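Local coordinates for exoglucanase A (Cellulomonas fimi, PDB 7CBD), which hydrolyses beta-1,4-glucosidic linkages of cellulose with inversion of anomeric configuration, releasing cellobiose from non-reducing chain ends, here represented by its family 6 catalytic domain, at residues S231-L244 against Y262-T274. Residues are numbered along the deposited sequence; the frame is centred on the assembly and turned at random.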
ATOM      1  N   SER A 231       1.526  -0.866   6.609  1.00  4.39           N
ATOM      2  CA  SER A 231       2.666  -1.398   5.876  1.00  4.31           C
ATOM      3  C   SER A 231       2.238  -1.987   4.536  1.00  3.87           C
ATOM      4  O   SER A 231       1.061  -2.290   4.305  1.00  4.78           O
ATOM      5  CB  SER A 231       3.432  -2.447   6.694  1.00  5.24           C
ATOM      6  OG  SER A 231       2.869  -3.741   6.547  1.00  6.14           O
ATOM      7  N   ASP A 232       3.225  -2.128   3.651  1.00  3.83           N
ATOM      8  CA  ASP A 232       3.102  -2.813   2.370  1.00  4.68           C
ATOM      9  C   ASP A 232       2.271  -2.035   1.362  1.00  5.11           C
ATOM     10  O   ASP A 232       1.868  -2.621   0.338  1.00  5.53           O
ATOM     11  CB  ASP A 232       2.535  -4.237   2.529  1.00  5.76           C
ATOM     12  CG  ASP A 232       3.282  -5.294   1.728  1.00  5.56           C
ATOM     13  OD1 ASP A 232       4.376  -5.029   1.187  1.00  6.49           O
ATOM     14  OD2 ASP A 232       2.754  -6.434   1.682  1.00  6.44           O
ATOM     15  N   VAL A 233       1.992  -0.740   1.591  1.00  5.34           N
ATOM     16  CA  VAL A 233       1.131  -0.074   0.617  1.00  6.35           C
ATOM     17  C   VAL A 233       1.790  -0.011  -0.749  1.00  5.21           C
ATOM     18  O   VAL A 233       2.967   0.357  -0.907  1.00  5.88           O
ATOM     19  CB  VAL A 233       0.394   1.200   1.084  1.00 12.92           C
ATOM     20  CG1 VAL A 233       0.517   1.511   2.576  1.00  9.12           C
ATOM     21  CG2 VAL A 233       0.574   2.348   0.147  1.00 11.70           C
ATOM     22  N   ALA A 234       1.042  -0.457  -1.741  1.00  5.58           N
ATOM     23  CA  ALA A 234       1.471  -0.540  -3.127  1.00  6.52           C
ATOM     24  C   ALA A 234       2.659  -1.461  -3.330  1.00  6.64           C
ATOM     25  O   ALA A 234       3.265  -1.437  -4.399  1.00  9.08           O
ATOM     26  CB  ALA A 234       1.730   0.840  -3.742  1.00  6.64           C
ATOM     27  N   ASN A 235       2.999  -2.287  -2.346  1.00  5.05           N
ATOM     28  CA  ASN A 235       4.091  -3.242  -2.456  1.00  5.08           C
ATOM     29  C   ASN A 235       3.530  -4.656  -2.478  1.00  5.79           C
ATOM     30  O   ASN A 235       2.312  -4.869  -2.516  1.00  5.91           O
ATOM     31  CB  ASN A 235       5.139  -3.022  -1.353  1.00  7.01           C
ATOM     32  CG  ASN A 235       6.548  -3.397  -1.805  1.00  6.39           C
ATOM     33  OD1 ASN A 235       6.918  -4.571  -1.813  1.00  7.45           O
ATOM     34  ND2 ASN A 235       7.330  -2.404  -2.203  1.00  6.62           N
ATOM     35  N   THR A 236       4.437  -5.629  -2.492  1.00  5.47           N
ATOM     36  CA  THR A 236       4.078  -7.023  -2.690  1.00  5.28           C
ATOM     37  C   THR A 236       4.697  -7.959  -1.664  1.00  5.51           C
ATOM     38  O   THR A 236       4.515  -9.172  -1.782  1.00  6.54           O
ATOM     39  CB  THR A 236       4.455  -7.491  -4.105  1.00  6.48           C
ATOM     40  OG1 THR A 236       5.864  -7.330  -4.304  1.00  6.84           O
ATOM     41  CG2 THR A 236       3.710  -6.685  -5.154  1.00  7.31           C
ATOM     42  N   THR A 237       5.393  -7.447  -0.658  1.00  5.84           N
ATOM     43  CA  THR A 237       6.032  -8.332   0.304  1.00  6.05           C
ATOM     44  C   THR A 237       4.968  -9.203   0.968  1.00  6.28           C
ATOM     45  O   THR A 237       3.927  -8.681   1.388  1.00  6.01           O
ATOM     46  CB  THR A 237       6.770  -7.492   1.333  1.00  6.12           C
ATOM     47  OG1 THR A 237       7.763  -6.719   0.649  1.00  7.65           O
ATOM     48  CG2 THR A 237       7.435  -8.378   2.374  1.00  8.07           C
ATOM     49  N   PRO A 238       5.165 -10.522   1.046  1.00  6.13           N
ATOM     50  CA  PRO A 238       4.071 -11.397   1.486  1.00  7.02           C
ATOM     51  C   PRO A 238       3.620 -11.116   2.906  1.00  7.75           C
ATOM     52  O   PRO A 238       4.382 -10.647   3.752  1.00  7.28           O
ATOM     53  CB  PRO A 238       4.655 -12.813   1.372  1.00  7.98           C
ATOM     54  CG  PRO A 238       6.107 -12.640   1.211  1.00  9.57           C
ATOM     55  CD  PRO A 238       6.334 -11.290   0.593  1.00  6.48           C
ATOM     56  N   LEU A 239       2.353 -11.436   3.151  1.00  7.58           N
ATOM     57  CA  LEU A 239       1.815 -11.383   4.501  1.00  7.99           C
ATOM     58  C   LEU A 239       2.588 -12.324   5.418  1.00  8.42           C
ATOM     59  O   LEU A 239       3.022 -11.939   6.510  1.00  8.57           O
ATOM     60  CB  LEU A 239       0.330 -11.746   4.456  1.00  8.79           C
ATOM     61  CG  LEU A 239      -0.443 -11.586   5.759  1.00  8.70           C
ATOM     62  CD1 LEU A 239      -0.443 -10.119   6.209  1.00  8.82           C
ATOM     63  CD2 LEU A 239      -1.857 -12.108   5.602  1.00  9.97           C
ATOM     64  N   GLU A 240       2.764 -13.571   4.982  1.00  9.88           N
ATOM     65  CA  GLU A 240       3.551 -14.565   5.694  1.00 10.11           C
ATOM     66  C   GLU A 240       4.360 -15.367   4.688  1.00  9.01           C
ATOM     67  O   GLU A 240       3.924 -15.592   3.554  1.00  9.65           O
ATOM     68  CB  GLU A 240       2.672 -15.545   6.487  1.00 14.21           C
ATOM     69  CG  GLU A 240       2.063 -14.950   7.741  1.00 17.96           C
ATOM     70  CD  GLU A 240       1.587 -16.004   8.718  1.00 21.86           C
ATOM     71  OE1 GLU A 240       0.582 -16.673   8.415  1.00 22.19           O
ATOM     72  OE2 GLU A 240       2.220 -16.160   9.788  1.00 23.38           O
ATOM     73  N   GLU A 241       5.552 -15.789   5.115  1.00  8.27           N
ATOM     74  CA  GLU A 241       6.316 -16.787   4.381  1.00  8.31           C
ATOM     75  C   GLU A 241       6.057 -18.132   5.047  1.00  9.23           C
ATOM     76  O   GLU A 241       6.673 -18.437   6.078  1.00 11.33           O
ATOM     77  CB  GLU A 241       7.809 -16.451   4.397  1.00  8.10           C
ATOM     78  CG  GLU A 241       8.209 -15.376   3.389  1.00  7.75           C
ATOM     79  CD  GLU A 241       8.152 -15.852   1.942  1.00  8.02           C
ATOM     80  OE1 GLU A 241       7.837 -17.038   1.696  1.00  8.60           O
ATOM     81  OE2 GLU A 241       8.423 -15.033   1.042  1.00  7.94           O
ATOM     82  N   PRO A 242       5.160 -18.964   4.511  1.00  9.43           N
ATOM     83  CA  PRO A 242       4.727 -20.160   5.254  1.00 10.02           C
ATOM     84  C   PRO A 242       5.812 -21.208   5.426  1.00 10.73           C
ATOM     85  O   PRO A 242       5.816 -21.929   6.432  1.00 11.65           O
ATOM     86  CB  PRO A 242       3.571 -20.698   4.401  1.00 11.11           C
ATOM     87  CG  PRO A 242       3.861 -20.178   3.016  1.00 10.93           C
ATOM     88  CD  PRO A 242       4.449 -18.813   3.230  1.00 10.52           C
ATOM     89  N   LEU A 243       6.715 -21.332   4.459  1.00  9.89           N
ATOM     90  CA  LEU A 243       7.776 -22.322   4.535  1.00 10.99           C
ATOM     91  C   LEU A 243       9.008 -21.771   5.232  1.00 12.84           C
ATOM     92  O   LEU A 243       9.708 -22.516   5.924  1.00 17.27           O
ATOM     93  CB  LEU A 243       8.117 -22.834   3.130  1.00 11.32           C
ATOM     94  CG  LEU A 243       6.930 -23.383   2.324  1.00 12.70           C
ATOM     95  CD1 LEU A 243       7.386 -23.849   0.944  1.00 13.85           C
ATOM     96  CD2 LEU A 243       6.223 -24.516   3.067  1.00 13.83           C
ATOM     97  N   LEU A 244       9.253 -20.473   5.110  1.00 11.53           N
ATOM     98  CA  LEU A 244      10.379 -19.818   5.770  1.00 10.13           C
ATOM     99  C   LEU A 244       9.889 -19.076   7.012  1.00 10.04           C
ATOM    100  O   LEU A 244       9.990 -17.852   7.123  1.00 11.18           O
ATOM    101  CB  LEU A 244      11.078 -18.878   4.791  1.00  9.89           C
ATOM    102  CG  LEU A 244      11.629 -19.517   3.513  1.00  9.08           C
ATOM    103  CD1 LEU A 244      12.196 -18.462   2.575  1.00 10.23           C
ATOM    104  CD2 LEU A 244      12.690 -20.558   3.856  1.00  9.46           C
ATOM    105  N   TYR A 262      17.605 -12.081   1.361  1.00  7.19           N
ATOM    106  CA  TYR A 262      17.237 -11.406   2.600  1.00  7.34           C
ATOM    107  C   TYR A 262      18.294 -10.448   3.140  1.00  7.35           C
ATOM    108  O   TYR A 262      17.946  -9.567   3.929  1.00  7.35           O
ATOM    109  CB  TYR A 262      16.788 -12.403   3.680  1.00  7.48           C
ATOM    110  CG  TYR A 262      15.447 -13.024   3.375  1.00  7.47           C
ATOM    111  CD1 TYR A 262      14.317 -12.238   3.198  1.00  6.83           C
ATOM    112  CD2 TYR A 262      15.316 -14.396   3.241  1.00  8.10           C
ATOM    113  CE1 TYR A 262      13.093 -12.807   2.905  1.00  7.27           C
ATOM    114  CE2 TYR A 262      14.099 -14.981   2.951  1.00  8.48           C
ATOM    115  CZ  TYR A 262      12.990 -14.186   2.784  1.00  7.72           C
ATOM    116  OH  TYR A 262      11.784 -14.781   2.487  1.00  8.57           O
ATOM    117  N   GLU A 263      19.562 -10.585   2.751  1.00  7.30           N
ATOM    118  CA  GLU A 263      20.584  -9.587   3.104  1.00  8.08           C
ATOM    119  C   GLU A 263      20.652  -9.351   4.615  1.00  8.19           C
ATOM    120  O   GLU A 263      20.796  -8.218   5.080  1.00  8.46           O
ATOM    121  CB  GLU A 263      20.363  -8.261   2.361  1.00  8.14           C
ATOM    122  CG  GLU A 263      20.407  -8.365   0.842  1.00  9.97           C
ATOM    123  CD  GLU A 263      20.074  -7.055   0.129  1.00 10.08           C
ATOM    124  OE1 GLU A 263      19.434  -6.166   0.734  1.00 11.09           O
ATOM    125  OE2 GLU A 263      20.439  -6.927  -1.061  1.00 11.49           O
ATOM    126  N   TRP A 264      20.525 -10.427   5.391  1.00  9.08           N
ATOM    127  CA  TRP A 264      20.627 -10.457   6.860  1.00  8.11           C
ATOM    128  C   TRP A 264      19.385  -9.931   7.595  1.00  8.38           C
ATOM    129  O   TRP A 264      19.392  -9.880   8.830  1.00  9.80           O
ATOM    130  CB  TRP A 264      21.902  -9.795   7.414  1.00  9.90           C
ATOM    131  CG  TRP A 264      23.184 -10.408   6.891  1.00 12.10           C
ATOM    132  CD1 TRP A 264      23.881 -10.031   5.777  1.00 13.67           C
ATOM    133  CD2 TRP A 264      23.917 -11.497   7.469  1.00 12.14           C
ATOM    134  NE1 TRP A 264      25.000 -10.819   5.626  1.00 14.07           N
ATOM    135  CE2 TRP A 264      25.046 -11.724   6.653  1.00 12.88           C
ATOM    136  CE3 TRP A 264      23.730 -12.300   8.597  1.00 12.98           C
ATOM    137  CZ2 TRP A 264      25.981 -12.720   6.931  1.00 14.20           C
ATOM    138  CZ3 TRP A 264      24.660 -13.290   8.871  1.00 13.13           C
ATOM    139  CH2 TRP A 264      25.770 -13.491   8.039  1.00 13.72           C
ATOM    140  N   ASN A 265      18.333  -9.543   6.882  1.00  6.69           N
ATOM    141  CA  ASN A 265      17.095  -9.073   7.493  1.00  6.82           C
ATOM    142  C   ASN A 265      16.397 -10.227   8.217  1.00  8.21           C
ATOM    143  O   ASN A 265      16.276 -11.323   7.673  1.00  8.65           O
ATOM    144  CB  ASN A 265      16.208  -8.588   6.345  1.00  6.76           C
ATOM    145  CG  ASN A 265      15.075  -7.684   6.774  1.00  5.57           C
ATOM    146  OD1 ASN A 265      14.617  -7.696   7.918  1.00  7.28           O
ATOM    147  ND2 ASN A 265      14.599  -6.888   5.822  1.00  6.34           N
ATOM    148  N   PHE A 266      15.918  -9.978   9.447  1.00  7.41           N
ATOM    149  CA  PHE A 266      15.124 -10.971  10.176  1.00  7.91           C
ATOM    150  C   PHE A 266      13.641 -10.940   9.824  1.00  7.32           C
ATOM    151  O   PHE A 266      12.905 -11.846  10.236  1.00  8.42           O
ATOM    152  CB  PHE A 266      15.222 -10.764  11.692  1.00  8.89           C
ATOM    153  CG  PHE A 266      16.476 -11.301  12.310  1.00  9.86           C
ATOM    154  CD1 PHE A 266      16.603 -12.649  12.611  1.00 11.42           C
ATOM    155  CD2 PHE A 266      17.518 -10.447  12.628  1.00 10.35           C
ATOM    156  CE1 PHE A 266      17.760 -13.136  13.199  1.00 12.09           C
ATOM    157  CE2 PHE A 266      18.673 -10.927  13.218  1.00 11.30           C
ATOM    158  CZ  PHE A 266      18.788 -12.277  13.508  1.00 12.16           C
ATOM    159  N   ASP A 267      13.172  -9.917   9.111  1.00  6.31           N
ATOM    160  CA  ASP A 267      11.745  -9.759   8.822  1.00  5.57           C
ATOM    161  C   ASP A 267      11.509 -10.210   7.386  1.00  5.90           C
ATOM    162  O   ASP A 267      11.771  -9.464   6.438  1.00  6.69           O
ATOM    163  CB  ASP A 267      11.284  -8.314   9.011  1.00  6.28           C
ATOM    164  CG  ASP A 267      11.300  -7.859  10.464  1.00  7.17           C
ATOM    165  OD1 ASP A 267      11.590  -8.668  11.369  1.00  9.10           O
ATOM    166  OD2 ASP A 267      11.019  -6.668  10.703  1.00  7.36           O
ATOM    167  N   PHE A 268      10.993 -11.427   7.232  1.00  6.57           N
ATOM    168  CA  PHE A 268      10.725 -12.014   5.926  1.00  6.55           C
ATOM    169  C   PHE A 268       9.325 -11.698   5.417  1.00  6.36           C
ATOM    170  O   PHE A 268       9.013 -12.003   4.260  1.00  6.76           O
ATOM    171  CB  PHE A 268      10.819 -13.544   5.992  1.00  7.21           C
ATOM    172  CG  PHE A 268      12.201 -14.100   6.251  1.00  7.78           C
ATOM    173  CD1 PHE A 268      13.326 -13.296   6.372  1.00  7.72           C
ATOM    174  CD2 PHE A 268      12.354 -15.475   6.356  1.00  9.11           C
ATOM    175  CE1 PHE A 268      14.577 -13.866   6.598  1.00  7.99           C
ATOM    176  CE2 PHE A 268      13.593 -16.043   6.573  1.00  8.92           C
ATOM    177  CZ  PHE A 268      14.707 -15.241   6.700  1.00  9.14           C
ATOM    178  N   ASP A 269       8.460 -11.136   6.251  1.00  6.61           N
ATOM    179  CA  ASP A 269       7.071 -10.936   5.859  1.00  5.86           C
ATOM    180  C   ASP A 269       6.470  -9.830   6.709  1.00  5.69           C
ATOM    181  O   ASP A 269       7.096  -9.329   7.645  1.00  6.18           O
ATOM    182  CB  ASP A 269       6.265 -12.242   5.936  1.00  6.93           C
ATOM    183  CG  ASP A 269       6.294 -12.881   7.313  1.00  8.09           C
ATOM    184  OD1 ASP A 269       6.127 -12.150   8.305  1.00  9.35           O
ATOM    185  OD2 ASP A 269       6.455 -14.122   7.397  1.00 10.00           O
ATOM    186  N   GLU A 270       5.241  -9.454   6.364  1.00  5.73           N
ATOM    187  CA  GLU A 270       4.638  -8.270   6.956  1.00  5.32           C
ATOM    188  C   GLU A 270       3.997  -8.543   8.306  1.00  5.46           C
ATOM    189  O   GLU A 270       3.878  -7.617   9.113  1.00  6.18           O
ATOM    190  CB  GLU A 270       3.652  -7.626   5.977  1.00  5.39           C
ATOM    191  CG  GLU A 270       4.337  -7.076   4.722  1.00  6.20           C
ATOM    192  CD  GLU A 270       5.382  -6.015   5.043  1.00  5.44           C
ATOM    193  OE1 GLU A 270       4.994  -4.876   5.370  1.00  6.58           O
ATOM    194  OE2 GLU A 270       6.595  -6.319   4.983  1.00  7.20           O
ATOM    195  N   ILE A 271       3.590  -9.784   8.579  1.00  5.72           N
ATOM    196  CA  ILE A 271       3.176 -10.125   9.939  1.00  6.51           C
ATOM    197  C   ILE A 271       4.327  -9.888  10.907  1.00  6.73           C
ATOM    198  O   ILE A 271       4.169  -9.240  11.948  1.00  6.90           O
ATOM    199  CB  ILE A 271       2.654 -11.574  10.005  1.00  7.92           C
ATOM    200  CG1 ILE A 271       1.294 -11.691   9.303  1.00  8.49           C
ATOM    201  CG2 ILE A 271       2.564 -12.057  11.454  1.00  8.70           C
ATOM    202  CD1 ILE A 271       0.218 -10.798   9.874  1.00  9.45           C
ATOM    203  N   ASP A 272       5.511 -10.391  10.566  1.00  6.94           N
ATOM    204  CA  ASP A 272       6.651 -10.195  11.452  1.00  7.52           C
ATOM    205  C   ASP A 272       7.060  -8.730  11.509  1.00  6.88           C
ATOM    206  O   ASP A 272       7.436  -8.225  12.573  1.00  7.55           O
ATOM    207  CB  ASP A 272       7.808 -11.094  11.020  1.00  9.58           C
ATOM    208  CG  ASP A 272       7.480 -12.575  11.167  1.00 12.04           C
ATOM    209  OD1 ASP A 272       6.508 -12.909  11.876  1.00 14.79           O
ATOM    210  OD2 ASP A 272       8.186 -13.413  10.572  1.00 13.84           O
ATOM    211  N   TYR A 273       6.966  -8.028  10.378  1.00  6.76           N
ATOM    212  CA  TYR A 273       7.367  -6.629  10.330  1.00  6.97           C
ATOM    213  C   TYR A 273       6.446  -5.754  11.177  1.00  5.63           C
ATOM    214  O   TYR A 273       6.917  -4.896  11.928  1.00  6.46           O
ATOM    215  CB  TYR A 273       7.409  -6.156   8.872  1.00  8.09           C
ATOM    216  CG  TYR A 273       7.770  -4.700   8.742  1.00  7.48           C
ATOM    217  CD1 TYR A 273       9.000  -4.223   9.189  1.00  6.89           C
ATOM    218  CD2 TYR A 273       6.879  -3.796   8.181  1.00  6.48           C
ATOM    219  CE1 TYR A 273       9.318  -2.878   9.086  1.00  7.35           C
ATOM    220  CE2 TYR A 273       7.185  -2.458   8.080  1.00  6.07           C
ATOM    221  CZ  TYR A 273       8.408  -2.004   8.538  1.00  6.88           C
ATOM    222  OH  TYR A 273       8.732  -0.673   8.463  1.00  7.87           O
ATOM    223  N   THR A 274       5.129  -5.965  11.089  1.00  5.74           N
ATOM    224  CA  THR A 274       4.214  -5.161  11.900  1.00  6.19           C
ATOM    225  C   THR A 274       4.399  -5.427  13.394  1.00  5.65           C
ATOM    226  O   THR A 274       4.309  -4.499  14.206  1.00  6.43           O
ATOM    227  CB  THR A 274       2.754  -5.354  11.467  1.00  7.51           C
ATOM    228  OG1 THR A 274       2.436  -6.749  11.397  1.00  6.71           O
ATOM    229  CG2 THR A 274       2.488  -4.704  10.109  1.00  8.23           C
TER
HETATM  230  O   HOH W   1       4.766 -14.664  10.281  1.00 19.00           O
HETATM  231  O   HOH W   2       9.844 -12.996   1.844  1.00  7.62           O
HETATM  232  O   HOH W   3       6.123 -17.085   8.453  1.00 14.26           O
HETATM  233  O   HOH W   4       9.199 -15.740   8.822  1.00 12.10           O
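D269 sets its carboxylate against the backbone of 239-241: OD2 accepts the E241 N-H at 3.0 Å, met on the anti side and 25° out of the carboxylate plane. Its other oxygen, OD1, takes D272 N at 2.9 Å, which makes D269 the N-cap of helix 270-283. A lysine in its place, with no carboxylate, would probably leave E241 N and D272 N without this acceptor and weaken the N-cap. The loop also grips the helix start through backbone bonds, P238 O receiving E270 N and L239 O receiving I271 N, each at 3.0 Å, the second with an N-H...O angle of 165°. L239 CD1 packs on I271 CD1 at 3.8 Å beside them. In the parallel-stranded, barrel-like family 6 fold, this helix links strand 228-231 to the adjacent strand 291-295. E270, bent at chi2 (-59°), accepts from S231 OG through OE1 at 2.7 Å and is hydrogen-bonded to S196 OG through OE2; its CG lies against OD2 of D232, whose main polar partner is N299. Further along, water 2 joins E241 OE2, Y262 OH and F268 O, while E241 OE1 accepts from V325 N. F268 CD1 sits over the centre of one Y262 ring face, 3.4 Å from its plane, and L244 CD1 meets the ring edge.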